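Local coordinates for putative Ribokinase II (Escherichia coli O6, PDB 3IQ0), which probably transfers the terminal phosphate of ATP to a sugar such as ribose, as a magnesium-dependent carbohydrate kinase of the pfkB family, at residues N32-S37 with D63-I68; A41-Q46 with A265-R270; Q46-G51 with D76-R81. One frame throughout, in Å; residues are numbered along the deposited sequence.

Contact 1: N32-S37 with D63-I68; sequences NGPYPS and DGFGDI
With CG1 of Ile68 anti to the backbone N (chi1 -167°) and its chain extended to CD1 (chi2 175°), the side chain reaches from the helix to the strand, where CD1 lies 3.5 Å from Pro34 O. Phe65, one turn earlier, turns CG anti to its carbonyl carbon (chi1 -72°), which carries the ring to the proline from the helix flank. There CB and CG of Pro34 meet the CD1-CE1 side of the ring obliquely, with CG 3.7 Å from Phe65 CE1, and the two side chains cross at about a right angle. Pro36 continues the row, its CG 4.2 Å from Ile68 CG1. The compact proline rings suit an apolar seam; Pro34 follows a cis peptide, and its carbonyl oxygen is buried here without a hydrogen-bonding partner. Gly33 before it has backbone angles that a side chain would not tolerate, because the preceding carbonyl oxygen stands too near.

At the start of the helix Asp63 is the N-cap: OD1 accepts from Gly66 N at 2.8 Å and also forms a hydrogen bond with OG1 of Thr91. Phe65 is further wedged edge-to-face against Phe95 of the second subunit; separately, a strand of that subunit pairs antiparallel with Asn32 and Gly33. The contact joins the beta-sheet lid to helix 64-75 of the alpha/beta domain, beside the interface where lids pair in dimers of ribokinase-like enzymes.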
ATOM      1  N   ASN B  32     -11.668   4.501  -8.768  1.00 26.29           N
ATOM      2  CA  ASN B  32     -11.474   3.869 -10.065  1.00 26.32           C
ATOM      3  C   ASN B  32     -10.027   3.421 -10.221  1.00 25.31           C
ATOM      4  O   ASN B  32      -9.102   4.185  -9.962  1.00 26.61           O
ATOM      5  CB  ASN B  32     -11.830   4.840 -11.196  1.00 28.21           C
ATOM      6  CG  ASN B  32     -13.233   5.402 -11.066  1.00 32.58           C
ATOM      7  OD1 ASN B  32     -14.195   4.661 -10.840  1.00 34.50           O
ATOM      8  ND2 ASN B  32     -13.360   6.718 -11.216  1.00 33.82           N
ATOM      9  N   GLY B  33      -9.844   2.184 -10.666  1.00 23.76           N
ATOM     10  CA  GLY B  33      -8.508   1.651 -10.847  1.00 22.18           C
ATOM     11  C   GLY B  33      -8.511   0.138 -10.756  1.00 22.47           C
ATOM     12  O   GLY B  33      -9.585  -0.476 -10.760  1.00 23.62           O
ATOM     13  N   PRO B  34      -7.333  -0.500 -10.694  1.00 21.34           N
ATOM     14  CA  PRO B  34      -6.022   0.149 -10.710  1.00 22.63           C
ATOM     15  C   PRO B  34      -5.667   0.604 -12.116  1.00 23.18           C
ATOM     16  O   PRO B  34      -6.201   0.084 -13.092  1.00 22.43           O
ATOM     17  CB  PRO B  34      -5.093  -0.960 -10.240  1.00 23.05           C
ATOM     18  CG  PRO B  34      -5.704  -2.162 -10.889  1.00 22.05           C
ATOM     19  CD  PRO B  34      -7.179  -1.959 -10.570  1.00 21.31           C
ATOM     20  N   TYR B  35      -4.761   1.569 -12.204  1.00 22.91           N
ATOM     21  CA  TYR B  35      -4.294   2.089 -13.481  1.00 23.27           C
ATOM     22  C   TYR B  35      -2.775   2.039 -13.476  1.00 23.42           C
ATOM     23  O   TYR B  35      -2.142   2.373 -12.473  1.00 25.25           O
ATOM     24  CB  TYR B  35      -4.766   3.536 -13.676  1.00 24.78           C
ATOM     25  CG  TYR B  35      -6.218   3.652 -14.064  1.00 27.36           C
ATOM     26  CD1 TYR B  35      -6.631   3.383 -15.369  1.00 29.08           C
ATOM     27  CD2 TYR B  35      -7.187   3.992 -13.124  1.00 28.99           C
ATOM     28  CE1 TYR B  35      -7.973   3.446 -15.728  1.00 30.69           C
ATOM     29  CE2 TYR B  35      -8.534   4.063 -13.472  1.00 29.66           C
ATOM     30  CZ  TYR B  35      -8.918   3.785 -14.776  1.00 30.90           C
ATOM     31  OH  TYR B  35     -10.246   3.825 -15.127  1.00 32.38           O
ATOM     32  N   PRO B  36      -2.167   1.606 -14.591  1.00 21.39           N
ATOM     33  CA  PRO B  36      -0.707   1.526 -14.683  1.00 19.92           C
ATOM     34  C   PRO B  36      -0.111   2.913 -14.474  1.00 17.98           C
ATOM     35  O   PRO B  36      -0.598   3.884 -15.031  1.00 18.79           O
ATOM     36  CB  PRO B  36      -0.477   1.019 -16.105  1.00 20.09           C
ATOM     37  CG  PRO B  36      -1.719   0.276 -16.419  1.00 19.49           C
ATOM     38  CD  PRO B  36      -2.796   1.143 -15.838  1.00 21.69           C
ATOM     39  N   SER B  37       0.938   3.019 -13.671  1.00 18.93           N
ATOM     40  CA  SER B  37       1.528   4.329 -13.437  1.00 17.76           C
ATOM     41  C   SER B  37       3.012   4.254 -13.079  1.00 17.41           C
ATOM     42  O   SER B  37       3.618   3.183 -13.120  1.00 14.48           O
ATOM     43  CB  SER B  37       0.748   5.055 -12.338  1.00 20.09           C
ATOM     44  OG  SER B  37       1.075   6.434 -12.299  1.00 22.33           O
ATOM     45  N   ASP B  63       1.588  -9.781  -7.357  1.00 31.38           N
ATOM     46  CA  ASP B  63       0.150  -9.566  -7.235  1.00 30.19           C
ATOM     47  C   ASP B  63      -0.423  -8.989  -8.530  1.00 30.77           C
ATOM     48  O   ASP B  63       0.327  -8.643  -9.447  1.00 30.74           O
ATOM     49  CB  ASP B  63      -0.147  -8.629  -6.058  1.00 28.41           C
ATOM     50  CG  ASP B  63       0.621  -7.319  -6.141  1.00 29.16           C
ATOM     51  OD1 ASP B  63       0.608  -6.691  -7.217  1.00 29.29           O
ATOM     52  OD2 ASP B  63       1.232  -6.911  -5.128  1.00 27.32           O
ATOM     53  N   GLY B  64      -1.751  -8.895  -8.599  1.00 29.71           N
ATOM     54  CA  GLY B  64      -2.421  -8.381  -9.783  1.00 28.02           C
ATOM     55  C   GLY B  64      -2.089  -6.950 -10.163  1.00 27.52           C
ATOM     56  O   GLY B  64      -2.237  -6.564 -11.322  1.00 28.62           O
ATOM     57  N   PHE B  65      -1.664  -6.151  -9.190  1.00 26.92           N
ATOM     58  CA  PHE B  65      -1.300  -4.765  -9.455  1.00 25.67           C
ATOM     59  C   PHE B  65       0.028  -4.774 -10.192  1.00 26.52           C
ATOM     60  O   PHE B  65       0.306  -3.902 -11.015  1.00 27.50           O
ATOM     61  CB  PHE B  65      -1.177  -3.979  -8.150  1.00 23.19           C
ATOM     62  CG  PHE B  65      -2.496  -3.689  -7.486  1.00 21.71           C
ATOM     63  CD1 PHE B  65      -3.697  -3.908  -8.159  1.00 22.17           C
ATOM     64  CD2 PHE B  65      -2.538  -3.148  -6.209  1.00 21.14           C
ATOM     65  CE1 PHE B  65      -4.918  -3.588  -7.571  1.00 20.71           C
ATOM     66  CE2 PHE B  65      -3.755  -2.825  -5.612  1.00 19.34           C
ATOM     67  CZ  PHE B  65      -4.941  -3.042  -6.291  1.00 20.56           C
ATOM     68  N   GLY B  66       0.851  -5.770  -9.882  1.00 26.68           N
ATOM     69  CA  GLY B  66       2.125  -5.895 -10.553  1.00 26.79           C
ATOM     70  C   GLY B  66       1.861  -6.384 -11.965  1.00 26.82           C
ATOM     71  O   GLY B  66       2.500  -5.936 -12.916  1.00 27.08           O
ATOM     72  N   ASP B  67       0.892  -7.289 -12.101  1.00 27.11           N
ATOM     73  CA  ASP B  67       0.542  -7.857 -13.399  1.00 27.02           C
ATOM     74  C   ASP B  67      -0.058  -6.867 -14.388  1.00 26.18           C
ATOM     75  O   ASP B  67       0.241  -6.923 -15.580  1.00 27.47           O
ATOM     76  CB  ASP B  67      -0.441  -9.020 -13.234  1.00 29.14           C
ATOM     77  CG  ASP B  67       0.138 -10.171 -12.439  1.00 31.61           C
ATOM     78  OD1 ASP B  67       1.372 -10.203 -12.242  1.00 32.47           O
ATOM     79  OD2 ASP B  67      -0.644 -11.053 -12.020  1.00 31.53           O
ATOM     80  N   ILE B  68      -0.911  -5.967 -13.914  1.00 25.39           N
ATOM     81  CA  ILE B  68      -1.524  -5.015 -14.829  1.00 23.99           C
ATOM     82  C   ILE B  68      -0.467  -4.134 -15.495  1.00 24.00           C
ATOM     83  O   ILE B  68      -0.603  -3.771 -16.663  1.00 23.99           O
ATOM     84  CB  ILE B  68      -2.591  -4.141 -14.127  1.00 24.30           C
ATOM     85  CG1 ILE B  68      -3.411  -3.402 -15.185  1.00 24.19           C
ATOM     86  CG2 ILE B  68      -1.931  -3.158 -13.168  1.00 25.96           C
ATOM     87  CD1 ILE B  68      -4.551  -2.604 -14.634  1.00 24.04           C
TER

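Contact 2: A41-Q46 with A265-R270; sequences AIFIDQ and AWIACR
Apolar contact is led by Phe43 and Ile267, which meet between the two helices. Phe43 has CG anti to the backbone N (chi1 170°), and this swings the ring toward helix 258-271. Ile267 approaches the rim of that ring in its plane: CG1 sits 3.7 Å from Phe43 CZ, with CB a little farther off, and the two side chains cross at about a right angle. Isoleucine suits the place because its CB and CG1 give a purely aliphatic partner for the hydrogen-bearing edge of the ring. The ring is held from elsewhere too, for it stacks with His135.

The second kind of touch is between aliphatic carbon and backbone. CG of Gln46, a residue one turn after Phe43, is anti to the backbone N (chi1 -179°) and comes to 3.7 Å from Ala265 N; here the helices draw close, with CA of Gln46 and CA of Ala265 6.4 Å apart. The methyl of Ala265 is small enough for this approach, its CB lying 4.5 Å from Gln46 CG. Cys286 of helix 276-290 touches both residues.

Farther along helix 258-271, the guanidinium of Arg270 forms a salt bridge with Glu224, next to the central sheet's strand 224-228.

The side chain of Ala265 is about 9 Å from the bound ATP, so the seam lies near the nucleotide site without touching it. Buried helices packed together in this way belong to the alpha/beta core of the ribokinase fold.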
ATOM      1  N   ALA B  41       7.613   4.278 -16.070  1.00 17.34           N
ATOM      2  CA  ALA B  41       6.708   3.441 -16.854  1.00 16.85           C
ATOM      3  C   ALA B  41       5.941   4.248 -17.897  1.00 17.35           C
ATOM      4  O   ALA B  41       5.775   3.806 -19.032  1.00 18.54           O
ATOM      5  CB  ALA B  41       5.732   2.709 -15.933  1.00 16.29           C
ATOM      6  N   ILE B  42       5.463   5.425 -17.511  1.00 16.46           N
ATOM      7  CA  ILE B  42       4.734   6.270 -18.445  1.00 16.85           C
ATOM      8  C   ILE B  42       5.691   6.770 -19.533  1.00 15.59           C
ATOM      9  O   ILE B  42       5.337   6.812 -20.714  1.00 15.06           O
ATOM     10  CB  ILE B  42       4.080   7.462 -17.717  1.00 14.61           C
ATOM     11  CG1 ILE B  42       3.173   6.941 -16.600  1.00 15.01           C
ATOM     12  CG2 ILE B  42       3.270   8.289 -18.704  1.00 14.56           C
ATOM     13  CD1 ILE B  42       2.666   8.009 -15.669  1.00 16.71           C
ATOM     14  N   PHE B  43       6.902   7.141 -19.133  1.00 15.93           N
ATOM     15  CA  PHE B  43       7.908   7.607 -20.084  1.00 15.61           C
ATOM     16  C   PHE B  43       8.138   6.528 -21.138  1.00 15.81           C
ATOM     17  O   PHE B  43       8.029   6.775 -22.341  1.00 15.08           O
ATOM     18  CB  PHE B  43       9.243   7.876 -19.369  1.00 16.48           C
ATOM     19  CG  PHE B  43      10.409   8.123 -20.305  1.00 16.04           C
ATOM     20  CD1 PHE B  43      10.665   9.399 -20.804  1.00 20.52           C
ATOM     21  CD2 PHE B  43      11.251   7.079 -20.683  1.00 17.26           C
ATOM     22  CE1 PHE B  43      11.743   9.636 -21.661  1.00 17.62           C
ATOM     23  CE2 PHE B  43      12.336   7.298 -21.544  1.00 16.81           C
ATOM     24  CZ  PHE B  43      12.581   8.579 -22.031  1.00 19.35           C
ATOM     25  N   ILE B  44       8.458   5.328 -20.669  1.00 15.04           N
ATOM     26  CA  ILE B  44       8.742   4.214 -21.562  1.00 16.50           C
ATOM     27  C   ILE B  44       7.542   3.782 -22.392  1.00 15.52           C
ATOM     28  O   ILE B  44       7.706   3.300 -23.510  1.00 16.92           O
ATOM     29  CB  ILE B  44       9.307   3.003 -20.772  1.00 16.58           C
ATOM     30  CG1 ILE B  44      10.332   2.276 -21.635  1.00 18.06           C
ATOM     31  CG2 ILE B  44       8.198   2.055 -20.357  1.00 16.45           C
ATOM     32  CD1 ILE B  44      11.545   3.115 -21.941  1.00 17.11           C
ATOM     33  N   ASP B  45       6.336   3.941 -21.856  1.00 16.83           N
ATOM     34  CA  ASP B  45       5.152   3.561 -22.626  1.00 16.53           C
ATOM     35  C   ASP B  45       5.015   4.522 -23.813  1.00 16.69           C
ATOM     36  O   ASP B  45       4.623   4.119 -24.915  1.00 16.05           O
ATOM     37  CB  ASP B  45       3.894   3.623 -21.766  1.00 16.96           C
ATOM     38  CG  ASP B  45       2.713   2.929 -22.417  1.00 18.50           C
ATOM     39  OD1 ASP B  45       2.841   1.737 -22.752  1.00 19.59           O
ATOM     40  OD2 ASP B  45       1.658   3.570 -22.583  1.00 18.24           O
ATOM     41  N   GLN B  46       5.351   5.790 -23.599  1.00 14.25           N
ATOM     42  CA  GLN B  46       5.252   6.763 -24.682  1.00 16.31           C
ATOM     43  C   GLN B  46       6.310   6.440 -25.728  1.00 16.75           C
ATOM     44  O   GLN B  46       6.061   6.555 -26.924  1.00 15.48           O
ATOM     45  CB  GLN B  46       5.430   8.191 -24.153  1.00 15.74           C
ATOM     46  CG  GLN B  46       5.320   9.290 -25.221  1.00 17.26           C
ATOM     47  CD  GLN B  46       4.057   9.167 -26.057  1.00 17.43           C
ATOM     48  OE1 GLN B  46       4.045   8.510 -27.109  1.00 21.48           O
ATOM     49  NE2 GLN B  46       2.987   9.781 -25.592  1.00 13.50           N
ATOM     50  N   ALA B 265       8.375  11.314 -25.806  1.00 16.39           N
ATOM     51  CA  ALA B 265       8.235  11.847 -27.159  1.00 18.15           C
ATOM     52  C   ALA B 265       9.551  12.449 -27.662  1.00 19.60           C
ATOM     53  O   ALA B 265       9.970  12.185 -28.791  1.00 20.94           O
ATOM     54  CB  ALA B 265       7.139  12.896 -27.190  1.00 16.81           C
ATOM     55  N   TRP B 266      10.202  13.254 -26.829  1.00 19.32           N
ATOM     56  CA  TRP B 266      11.461  13.874 -27.234  1.00 18.95           C
ATOM     57  C   TRP B 266      12.511  12.821 -27.578  1.00 17.98           C
ATOM     58  O   TRP B 266      13.073  12.808 -28.685  1.00 20.40           O
ATOM     59  CB  TRP B 266      12.004  14.794 -26.124  1.00 19.00           C
ATOM     60  CG  TRP B 266      13.419  15.259 -26.403  1.00 18.45           C
ATOM     61  CD1 TRP B 266      14.582  14.636 -26.032  1.00 19.99           C
ATOM     62  CD2 TRP B 266      13.806  16.378 -27.211  1.00 17.23           C
ATOM     63  NE1 TRP B 266      15.669  15.299 -26.564  1.00 18.11           N
ATOM     64  CE2 TRP B 266      15.218  16.370 -27.294  1.00 19.30           C
ATOM     65  CE3 TRP B 266      13.096  17.384 -27.878  1.00 17.39           C
ATOM     66  CZ2 TRP B 266      15.933  17.337 -28.018  1.00 18.42           C
ATOM     67  CZ3 TRP B 266      13.810  18.347 -28.598  1.00 19.04           C
ATOM     68  CH2 TRP B 266      15.210  18.312 -28.661  1.00 19.01           C
ATOM     69  N   ILE B 267      12.768  11.936 -26.626  1.00 15.53           N
ATOM     70  CA  ILE B 267      13.762  10.891 -26.806  1.00 15.66           C
ATOM     71  C   ILE B 267      13.454   9.981 -27.989  1.00 16.77           C
ATOM     72  O   ILE B 267      14.350   9.641 -28.763  1.00 16.08           O
ATOM     73  CB  ILE B 267      13.897  10.036 -25.528  1.00 13.60           C
ATOM     74  CG1 ILE B 267      14.322  10.926 -24.352  1.00 16.39           C
ATOM     75  CG2 ILE B 267      14.915   8.943 -25.743  1.00 14.40           C
ATOM     76  CD1 ILE B 267      15.720  11.529 -24.509  1.00 17.86           C
ATOM     77  N   ALA B 268      12.193   9.589 -28.140  1.00 15.31           N
ATOM     78  CA  ALA B 268      11.826   8.709 -29.251  1.00 15.40           C
ATOM     79  C   ALA B 268      11.928   9.430 -30.592  1.00 16.47           C
ATOM     80  O   ALA B 268      12.450   8.881 -31.564  1.00 18.66           O
ATOM     81  CB  ALA B 268      10.414   8.166 -29.047  1.00 17.11           C
ATOM     82  N   CYS B 269      11.447  10.666 -30.647  1.00 16.51           N
ATOM     83  CA  CYS B 269      11.496  11.426 -31.893  1.00 17.53           C
ATOM     84  C   CYS B 269      12.922  11.667 -32.333  1.00 19.86           C
ATOM     85  O   CYS B 269      13.226  11.647 -33.528  1.00 21.33           O
ATOM     86  CB  CYS B 269      10.768  12.755 -31.741  1.00 14.61           C
ATOM     87  SG  CYS B 269       8.998  12.553 -31.721  1.00 22.28           S
ATOM     88  N   ARG B 270      13.799  11.910 -31.368  1.00 19.54           N
ATOM     89  CA  ARG B 270      15.200  12.121 -31.685  1.00 20.23           C
ATOM     90  C   ARG B 270      15.783  10.814 -32.222  1.00 19.59           C
ATOM     91  O   ARG B 270      16.603  10.838 -33.137  1.00 19.23           O
ATOM     92  CB  ARG B 270      15.957  12.601 -30.442  1.00 19.77           C
ATOM     93  CG  ARG B 270      15.578  14.018 -30.047  1.00 22.82           C
ATOM     94  CD  ARG B 270      16.065  15.027 -31.090  1.00 23.66           C
ATOM     95  NE  ARG B 270      17.458  15.401 -30.859  1.00 27.26           N
ATOM     96  CZ  ARG B 270      18.215  16.070 -31.723  1.00 28.11           C
ATOM     97  NH1 ARG B 270      17.725  16.444 -32.900  1.00 31.18           N
ATOM     98  NH2 ARG B 270      19.463  16.380 -31.398  1.00 28.67           N
TER

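Contact 3: Q46-G51 with D76-R81; sequences QVTRLG and DGVDIR
The backbones come nearest where CA of Thr48 and CA of Gly77 stand 5.9 Å apart, the last turn of one helix facing the loop that leaves another. Both helices end alike: Gly51 and Gly77 have positive phi and each closes a Schellman motif. Glycine fits both places, since at these angles a CB would run into the carbonyl oxygen of the residue before; at Gly77 it would also clash with Thr48 OG1.

Thr48 carries the contact. Its OG1 is anti to the backbone N (chi1 -167°) and gives its proton to Asp76 O, 2.8 Å away. The donor arrives from above the carbonyl plane, 38° out of it, with a C=O...donor angle of 125°, so the bond does not follow a lone pair. The same torsion places CG2 between the backbone N and the carbonyl carbon. From there the methyl packs on the loop at two residues, 3.7 Å from Asp76 CB and 3.6 Å from Val78 CG2. Threonine suits the site because one short side chain supplies both a hydroxyl for the carbonyl and a methyl for the valine.

NE of Arg49 is 5.0 Å from Asp76 OD1, not in contact, though the opposite charges may attract weakly. Farther along the loop, Asp79 OD1 accepts from Arg81 N at 3.1 Å, an Asx turn in the loop before strand 83-86.

Strand 54-61 completes the contact: its Cys54 touches both Thr48 and Val78, and its backbone hydrogen-bonds with Asp79. Helix 39-49 and the end of helix 64-75 are thus brought together against this strand, just ahead of strand 83-86 at the sheet's margin.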
ATOM      1  N   GLN B  46       5.351   5.790 -23.599  1.00 14.25           N
ATOM      2  CA  GLN B  46       5.252   6.763 -24.682  1.00 16.31           C
ATOM      3  C   GLN B  46       6.310   6.440 -25.728  1.00 16.75           C
ATOM      4  O   GLN B  46       6.061   6.555 -26.924  1.00 15.48           O
ATOM      5  CB  GLN B  46       5.430   8.191 -24.153  1.00 15.74           C
ATOM      6  CG  GLN B  46       5.320   9.290 -25.221  1.00 17.26           C
ATOM      7  CD  GLN B  46       4.057   9.167 -26.057  1.00 17.43           C
ATOM      8  OE1 GLN B  46       4.045   8.510 -27.109  1.00 21.48           O
ATOM      9  NE2 GLN B  46       2.987   9.781 -25.592  1.00 13.50           N
ATOM     10  N   VAL B  47       7.489   6.014 -25.279  1.00 15.37           N
ATOM     11  CA  VAL B  47       8.544   5.659 -26.217  1.00 14.90           C
ATOM     12  C   VAL B  47       8.112   4.509 -27.118  1.00 15.04           C
ATOM     13  O   VAL B  47       8.255   4.591 -28.332  1.00 14.97           O
ATOM     14  CB  VAL B  47       9.841   5.239 -25.499  1.00 13.03           C
ATOM     15  CG1 VAL B  47      10.813   4.664 -26.498  1.00 14.07           C
ATOM     16  CG2 VAL B  47      10.458   6.438 -24.785  1.00 11.32           C
ATOM     17  N   THR B  48       7.588   3.437 -26.530  1.00 16.49           N
ATOM     18  CA  THR B  48       7.171   2.292 -27.338  1.00 16.80           C
ATOM     19  C   THR B  48       5.966   2.592 -28.218  1.00 18.52           C
ATOM     20  O   THR B  48       5.805   1.982 -29.269  1.00 18.01           O
ATOM     21  CB  THR B  48       6.832   1.054 -26.483  1.00 18.52           C
ATOM     22  OG1 THR B  48       6.731  -0.081 -27.345  1.00 16.65           O
ATOM     23  CG2 THR B  48       5.483   1.233 -25.752  1.00 18.02           C
ATOM     24  N   ARG B  49       5.120   3.526 -27.801  1.00 17.07           N
ATOM     25  CA  ARG B  49       3.961   3.851 -28.611  1.00 18.60           C
ATOM     26  C   ARG B  49       4.373   4.628 -29.854  1.00 19.47           C
ATOM     27  O   ARG B  49       3.617   4.696 -30.818  1.00 19.56           O
ATOM     28  CB  ARG B  49       2.939   4.640 -27.798  1.00 22.10           C
ATOM     29  CG  ARG B  49       2.309   3.816 -26.692  1.00 24.59           C
ATOM     30  CD  ARG B  49       0.878   4.224 -26.503  1.00 30.56           C
ATOM     31  NE  ARG B  49       0.059   3.813 -27.636  1.00 30.29           N
ATOM     32  CZ  ARG B  49      -1.103   4.371 -27.950  1.00 31.40           C
ATOM     33  NH1 ARG B  49      -1.573   5.370 -27.223  1.00 31.41           N
ATOM     34  NH2 ARG B  49      -1.800   3.922 -28.982  1.00 30.77           N
ATOM     35  N   LEU B  50       5.569   5.218 -29.825  1.00 16.00           N
ATOM     36  CA  LEU B  50       6.078   5.951 -30.978  1.00 16.67           C
ATOM     37  C   LEU B  50       6.849   4.988 -31.902  1.00 18.64           C
ATOM     38  O   LEU B  50       7.371   5.391 -32.944  1.00 19.97           O
ATOM     39  CB  LEU B  50       6.945   7.137 -30.521  1.00 15.51           C
ATOM     40  CG  LEU B  50       6.086   8.250 -29.883  1.00 14.30           C
ATOM     41  CD1 LEU B  50       6.958   9.333 -29.267  1.00 14.44           C
ATOM     42  CD2 LEU B  50       5.151   8.846 -30.952  1.00 16.37           C
ATOM     43  N   GLY B  51       6.892   3.712 -31.515  1.00 17.36           N
ATOM     44  CA  GLY B  51       7.540   2.687 -32.325  1.00 17.12           C
ATOM     45  C   GLY B  51       9.013   2.423 -32.083  1.00 18.59           C
ATOM     46  O   GLY B  51       9.644   1.644 -32.797  1.00 18.80           O
ATOM     47  N   ASP B  76       2.123  -3.128 -25.165  1.00 22.77           N
ATOM     48  CA  ASP B  76       2.474  -1.943 -25.928  1.00 21.63           C
ATOM     49  C   ASP B  76       3.807  -2.082 -26.660  1.00 23.29           C
ATOM     50  O   ASP B  76       4.208  -1.190 -27.410  1.00 21.50           O
ATOM     51  CB  ASP B  76       2.473  -0.702 -25.032  1.00 22.02           C
ATOM     52  CG  ASP B  76       1.064  -0.216 -24.721  1.00 24.11           C
ATOM     53  OD1 ASP B  76       0.110  -0.641 -25.412  1.00 24.45           O
ATOM     54  OD2 ASP B  76       0.902   0.607 -23.801  1.00 21.72           O
ATOM     55  N   GLY B  77       4.487  -3.206 -26.444  1.00 23.42           N
ATOM     56  CA  GLY B  77       5.741  -3.451 -27.135  1.00 23.91           C
ATOM     57  C   GLY B  77       7.016  -3.264 -26.339  1.00 22.88           C
ATOM     58  O   GLY B  77       8.111  -3.374 -26.896  1.00 23.59           O
ATOM     59  N   VAL B  78       6.889  -2.974 -25.048  1.00 20.74           N
ATOM     60  CA  VAL B  78       8.071  -2.775 -24.208  1.00 20.37           C
ATOM     61  C   VAL B  78       8.738  -4.092 -23.828  1.00 20.86           C
ATOM     62  O   VAL B  78       8.067  -5.101 -23.626  1.00 22.52           O
ATOM     63  CB  VAL B  78       7.724  -2.036 -22.897  1.00 19.02           C
ATOM     64  CG1 VAL B  78       8.983  -1.841 -22.072  1.00 16.29           C
ATOM     65  CG2 VAL B  78       7.077  -0.701 -23.205  1.00 15.39           C
ATOM     66  N   ASP B  79      10.064  -4.077 -23.754  1.00 22.10           N
ATOM     67  CA  ASP B  79      10.820  -5.258 -23.354  1.00 24.04           C
ATOM     68  C   ASP B  79      10.715  -5.246 -21.829  1.00 23.74           C
ATOM     69  O   ASP B  79      11.281  -4.368 -21.172  1.00 23.66           O
ATOM     70  CB  ASP B  79      12.285  -5.122 -23.779  1.00 25.83           C
ATOM     71  CG  ASP B  79      13.141  -6.299 -23.331  1.00 29.61           C
ATOM     72  OD1 ASP B  79      12.669  -7.122 -22.518  1.00 29.92           O
ATOM     73  OD2 ASP B  79      14.297  -6.393 -23.792  1.00 31.37           O
ATOM     74  N   ILE B  80       9.994  -6.204 -21.260  1.00 24.00           N
ATOM     75  CA  ILE B  80       9.824  -6.218 -19.812  1.00 24.78           C
ATOM     76  C   ILE B  80      10.642  -7.251 -19.046  1.00 27.22           C
ATOM     77  O   ILE B  80      10.338  -7.551 -17.893  1.00 27.24           O
ATOM     78  CB  ILE B  80       8.327  -6.375 -19.434  1.00 25.55           C
ATOM     79  CG1 ILE B  80       7.720  -7.611 -20.110  1.00 26.61           C
ATOM     80  CG2 ILE B  80       7.553  -5.129 -19.864  1.00 24.84           C
ATOM     81  CD1 ILE B  80       8.214  -8.925 -19.558  1.00 29.95           C
ATOM     82  N   ARG B  81      11.686  -7.781 -19.674  1.00 28.37           N
ATOM     83  CA  ARG B  81      12.520  -8.779 -19.013  1.00 29.81           C
ATOM     84  C   ARG B  81      13.225  -8.207 -17.789  1.00 29.31           C
ATOM     85  O   ARG B  81      13.586  -8.946 -16.871  1.00 31.35           O
ATOM     86  CB  ARG B  81      13.553  -9.343 -19.992  1.00 31.15           C
ATOM     87  CG  ARG B  81      12.945 -10.098 -21.160  1.00 34.73           C
ATOM     88  CD  ARG B  81      14.035 -10.730 -21.998  1.00 38.62           C
ATOM     89  NE  ARG B  81      15.056  -9.751 -22.345  1.00 42.08           N
ATOM     90  CZ  ARG B  81      15.258  -9.276 -23.567  1.00 44.41           C
ATOM     91  NH1 ARG B  81      14.510  -9.695 -24.580  1.00 46.05           N
ATOM     92  NH2 ARG B  81      16.205  -8.370 -23.772  1.00 45.03           N
TER

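In the fold
From the N terminus the chain runs through the lid strand 29-37 into helix 39-49, then along core strand 54-61 to helix 64-75. Contact 1 closes the first loop, tying the lid strand to the start of helix 64-75. Contact 3 closes a similar loop from the end of helix 39-49 to the turn after helix 64-75; it crosses contact 1, their segments alternating. Contact 2 spans over two hundred residues, joining helix 39-49 to helix 258-271; it crosses contact 1 and encloses contact 3. Contacts 2 and 3 share Gln46, and Leu50 packs on Ala265 and Ala268. Helix 39-49, which follows the lid strand directly, thus bears both on helix 258-271 and on the loop after helix 64-75.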